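PDB 3LZD: Dph2 from Pyrococcus horikoshii, which catalyses the first step of diphthamide biosynthesis, transferring the 3-amino-3-carboxypropyl group of S-adenosyl-L-methionine to a histidine of translation elongation factor 2. Local coordinates for residues 56-61 with 75-80. Residues are numbered along the deposited sequence; the frame is centred on the assembly and turned at random.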
ATOM      1  N   LYS A  56     -18.225  -6.163 -18.619  1.00 48.31           N
ATOM      2  CA  LYS A  56     -18.242  -4.831 -19.203  1.00 50.63           C
ATOM      3  C   LYS A  56     -17.123  -3.929 -18.684  1.00 43.23           C
ATOM      4  O   LYS A  56     -16.675  -3.022 -19.383  1.00 44.97           O
ATOM      5  CB  LYS A  56     -19.584  -4.152 -18.920  1.00 54.94           C
ATOM      6  CG  LYS A  56     -20.582  -4.204 -20.070  1.00 64.25           C
ATOM      7  CD  LYS A  56     -21.142  -5.597 -20.296  1.00 66.48           C
ATOM      8  CE  LYS A  56     -22.230  -5.556 -21.361  1.00 71.43           C
ATOM      9  NZ  LYS A  56     -22.810  -6.897 -21.639  1.00 75.62           N
ATOM     10  N   ARG A  57     -16.679  -4.175 -17.457  1.00 42.48           N
ATOM     11  CA  ARG A  57     -15.637  -3.357 -16.841  1.00 46.73           C
ATOM     12  C   ARG A  57     -14.619  -4.274 -16.163  1.00 47.52           C
ATOM     13  O   ARG A  57     -14.961  -5.030 -15.248  1.00 47.92           O
ATOM     14  CB  ARG A  57     -16.281  -2.411 -15.812  1.00 49.43           C
ATOM     15  CG  ARG A  57     -15.347  -1.393 -15.175  1.00 56.12           C
ATOM     16  CD  ARG A  57     -16.047  -0.551 -14.084  1.00 60.95           C
ATOM     17  NE  ARG A  57     -16.911   0.521 -14.596  1.00 66.48           N
ATOM     18  CZ  ARG A  57     -18.218   0.407 -14.847  1.00 74.28           C
ATOM     19  NH1 ARG A  57     -18.854  -0.743 -14.638  1.00 70.54           N
ATOM     20  NH2 ARG A  57     -18.900   1.455 -15.298  1.00 69.79           N
ATOM     21  N   VAL A  58     -13.365  -4.206 -16.599  1.00 43.07           N
ATOM     22  CA  VAL A  58     -12.345  -5.076 -16.021  1.00 42.50           C
ATOM     23  C   VAL A  58     -11.115  -4.329 -15.504  1.00 39.61           C
ATOM     24  O   VAL A  58     -10.758  -3.268 -16.015  1.00 36.16           O
ATOM     25  CB  VAL A  58     -11.900  -6.148 -17.056  1.00 48.06           C
ATOM     26  CG1 VAL A  58     -11.114  -5.496 -18.177  1.00 41.64           C
ATOM     27  CG2 VAL A  58     -11.078  -7.234 -16.374  1.00 51.27           C
ATOM     28  N   LEU A  59     -10.491  -4.891 -14.471  1.00 35.50           N
ATOM     29  CA  LEU A  59      -9.287  -4.320 -13.876  1.00 31.92           C
ATOM     30  C   LEU A  59      -8.109  -5.210 -14.280  1.00 32.98           C
ATOM     31  O   LEU A  59      -8.197  -6.436 -14.204  1.00 33.02           O
ATOM     32  CB  LEU A  59      -9.405  -4.305 -12.350  1.00 29.49           C
ATOM     33  CG  LEU A  59      -8.181  -3.758 -11.599  1.00 32.37           C
ATOM     34  CD1 LEU A  59      -8.045  -2.250 -11.849  1.00 29.65           C
ATOM     35  CD2 LEU A  59      -8.320  -4.047 -10.102  1.00 26.50           C
ATOM     36  N   ILE A  60      -7.005  -4.602 -14.696  1.00 30.19           N
ATOM     37  CA  ILE A  60      -5.842  -5.385 -15.104  1.00 29.84           C
ATOM     38  C   ILE A  60      -4.631  -5.148 -14.209  1.00 29.03           C
ATOM     39  O   ILE A  60      -4.159  -4.014 -14.115  1.00 32.07           O
ATOM     40  CB  ILE A  60      -5.398  -5.023 -16.541  1.00 29.66           C
ATOM     41  CG1 ILE A  60      -6.555  -5.222 -17.523  1.00 29.05           C
ATOM     42  CG2 ILE A  60      -4.209  -5.897 -16.952  1.00 28.67           C
ATOM     43  CD1 ILE A  60      -6.171  -4.942 -18.976  1.00 24.30           C
ATOM     44  N   GLN A  61      -4.125  -6.181 -13.542  1.00 25.26           N
ATOM     45  CA  GLN A  61      -2.920  -5.962 -12.746  1.00 29.93           C
ATOM     46  C   GLN A  61      -1.727  -6.506 -13.514  1.00 31.91           C
ATOM     47  O   GLN A  61      -1.877  -7.386 -14.355  1.00 30.74           O
ATOM     48  CB  GLN A  61      -2.989  -6.588 -11.335  1.00 28.38           C
ATOM     49  CG  GLN A  61      -3.880  -7.746 -11.135  1.00 41.61           C
ATOM     50  CD  GLN A  61      -3.897  -8.223  -9.683  1.00 35.15           C
ATOM     51  OE1 GLN A  61      -4.690  -9.077  -9.329  1.00 35.11           O
ATOM     52  NE2 GLN A  61      -3.009  -7.681  -8.849  1.00 33.16           N
ATOM     53  N   GLY A  75      -6.042  -1.121 -24.326  1.00 32.76           N
ATOM     54  CA  GLY A  75      -6.444  -0.409 -25.534  1.00 34.51           C
ATOM     55  C   GLY A  75      -7.216  -1.336 -26.458  1.00 38.96           C
ATOM     56  O   GLY A  75      -8.230  -0.949 -27.057  1.00 40.83           O
ATOM     57  N   PHE A  76      -6.745  -2.578 -26.560  1.00 37.17           N
ATOM     58  CA  PHE A  76      -7.390  -3.570 -27.395  1.00 35.75           C
ATOM     59  C   PHE A  76      -8.793  -3.919 -26.887  1.00 42.26           C
ATOM     60  O   PHE A  76      -9.751  -3.996 -27.668  1.00 39.17           O
ATOM     61  CB  PHE A  76      -6.545  -4.846 -27.455  1.00 35.19           C
ATOM     62  CG  PHE A  76      -7.245  -5.991 -28.121  1.00 37.54           C
ATOM     63  CD1 PHE A  76      -7.485  -5.970 -29.497  1.00 38.18           C
ATOM     64  CD2 PHE A  76      -7.736  -7.054 -27.366  1.00 35.64           C
ATOM     65  CE1 PHE A  76      -8.209  -6.988 -30.108  1.00 41.78           C
ATOM     66  CE2 PHE A  76      -8.462  -8.079 -27.968  1.00 44.01           C
ATOM     67  CZ  PHE A  76      -8.699  -8.046 -29.344  1.00 41.97           C
ATOM     68  N   LEU A  77      -8.919  -4.137 -25.583  1.00 40.34           N
ATOM     69  CA  LEU A  77     -10.215  -4.487 -25.023  1.00 40.94           C
ATOM     70  C   LEU A  77     -11.233  -3.340 -25.120  1.00 41.57           C
ATOM     71  O   LEU A  77     -12.418  -3.574 -25.373  1.00 37.87           O
ATOM     72  CB  LEU A  77     -10.045  -4.959 -23.575  1.00 40.53           C
ATOM     73  CG  LEU A  77      -9.242  -6.258 -23.381  1.00 40.61           C
ATOM     74  CD1 LEU A  77      -9.119  -6.561 -21.891  1.00 39.00           C
ATOM     75  CD2 LEU A  77      -9.940  -7.437 -24.085  1.00 37.71           C
ATOM     76  N   GLU A  78     -10.771  -2.106 -24.944  1.00 36.72           N
ATOM     77  CA  GLU A  78     -11.656  -0.953 -25.035  1.00 42.63           C
ATOM     78  C   GLU A  78     -12.197  -0.744 -26.453  1.00 44.97           C
ATOM     79  O   GLU A  78     -13.261  -0.156 -26.628  1.00 42.65           O
ATOM     80  CB  GLU A  78     -10.943   0.316 -24.583  1.00 39.60           C
ATOM     81  CG  GLU A  78     -10.648   0.333 -23.104  1.00 59.42           C
ATOM     82  CD  GLU A  78     -11.010   1.651 -22.452  1.00 62.89           C
ATOM     83  OE1 GLU A  78     -10.644   2.715 -23.007  1.00 64.60           O
ATOM     84  OE2 GLU A  78     -11.657   1.615 -21.383  1.00 57.45           O
ATOM     85  N   GLU A  79     -11.457  -1.204 -27.459  1.00 47.05           N
ATOM     86  CA  GLU A  79     -11.902  -1.074 -28.847  1.00 47.82           C
ATOM     87  C   GLU A  79     -12.952  -2.138 -29.106  1.00 46.67           C
ATOM     88  O   GLU A  79     -13.516  -2.205 -30.198  1.00 46.80           O
ATOM     89  CB  GLU A  79     -10.740  -1.272 -29.827  1.00 48.39           C
ATOM     90  CG  GLU A  79      -9.697  -0.177 -29.801  1.00 61.47           C
ATOM     91  CD  GLU A  79      -8.492  -0.511 -30.659  1.00 70.96           C
ATOM     92  OE1 GLU A  79      -7.848  -1.553 -30.406  1.00 73.70           O
ATOM     93  OE2 GLU A  79      -8.178   0.273 -31.581  1.00 76.41           O
ATOM     94  N   ASN A  80     -13.206  -2.967 -28.097  1.00 42.80           N
ATOM     95  CA  ASN A  80     -14.184  -4.032 -28.219  1.00 45.44           C
ATOM     96  C   ASN A  80     -15.287  -3.942 -27.174  1.00 42.86           C
ATOM     97  O   ASN A  80     -15.838  -4.948 -26.719  1.00 44.22           O
ATOM     98  CB  ASN A  80     -13.497  -5.402 -28.173  1.00 43.45           C
ATOM     99  CG  ASN A  80     -12.786  -5.740 -29.485  1.00 50.65           C
ATOM    100  OD1 ASN A  80     -13.422  -6.137 -30.465  1.00 48.48           O
ATOM    101  ND2 ASN A  80     -11.466  -5.566 -29.511  1.00 45.05           N
TER
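L77 reaches from the last turn of helix 67-78 to strand 57-61 with a single methyl, CD1, which meets two side chains at once. CD1 of L77 lies 4.3 Å from CG1 of V58. The same CD1 of L77 is 4.5 Å from CD1 of I60, a light van der Waals touch with no hydrogen bond between the segments. V58 and I60 are two apart in the strand, so both turn their side chains to the helix. Both are beta-branched, which suits a strand; V58 offers a CG1 methyl one bond beyond CB, while I60 reaches with the CD1 at the end of its longer branch (CD1 anti to CA, chi2 -177°). Leucine matches them because its chain, with CD1 anti to CA (chi2 178°), carries that methyl outward from a helix backbone whose CA is 9.3 Å from the CA of V58, and the strand's side chains bridge the remainder.

Just past the helix, ND2 of N80 donates to the carbonyl O of F76 at 3.0 Å, tilted 29° from the carbonyl plane, and the same ND2 rests 3.6 Å above one face of the F76 ring, offset toward the rim.

The contact belongs to the right-handed beta-alpha-beta unit formed by strand 57-61, helix 67-78 and strand 83-87. L77 also packs on V84 of strand 83-87, I111 of strand 109-114 and L50 of helix 43-52, joining the two helices to the parallel strands beneath.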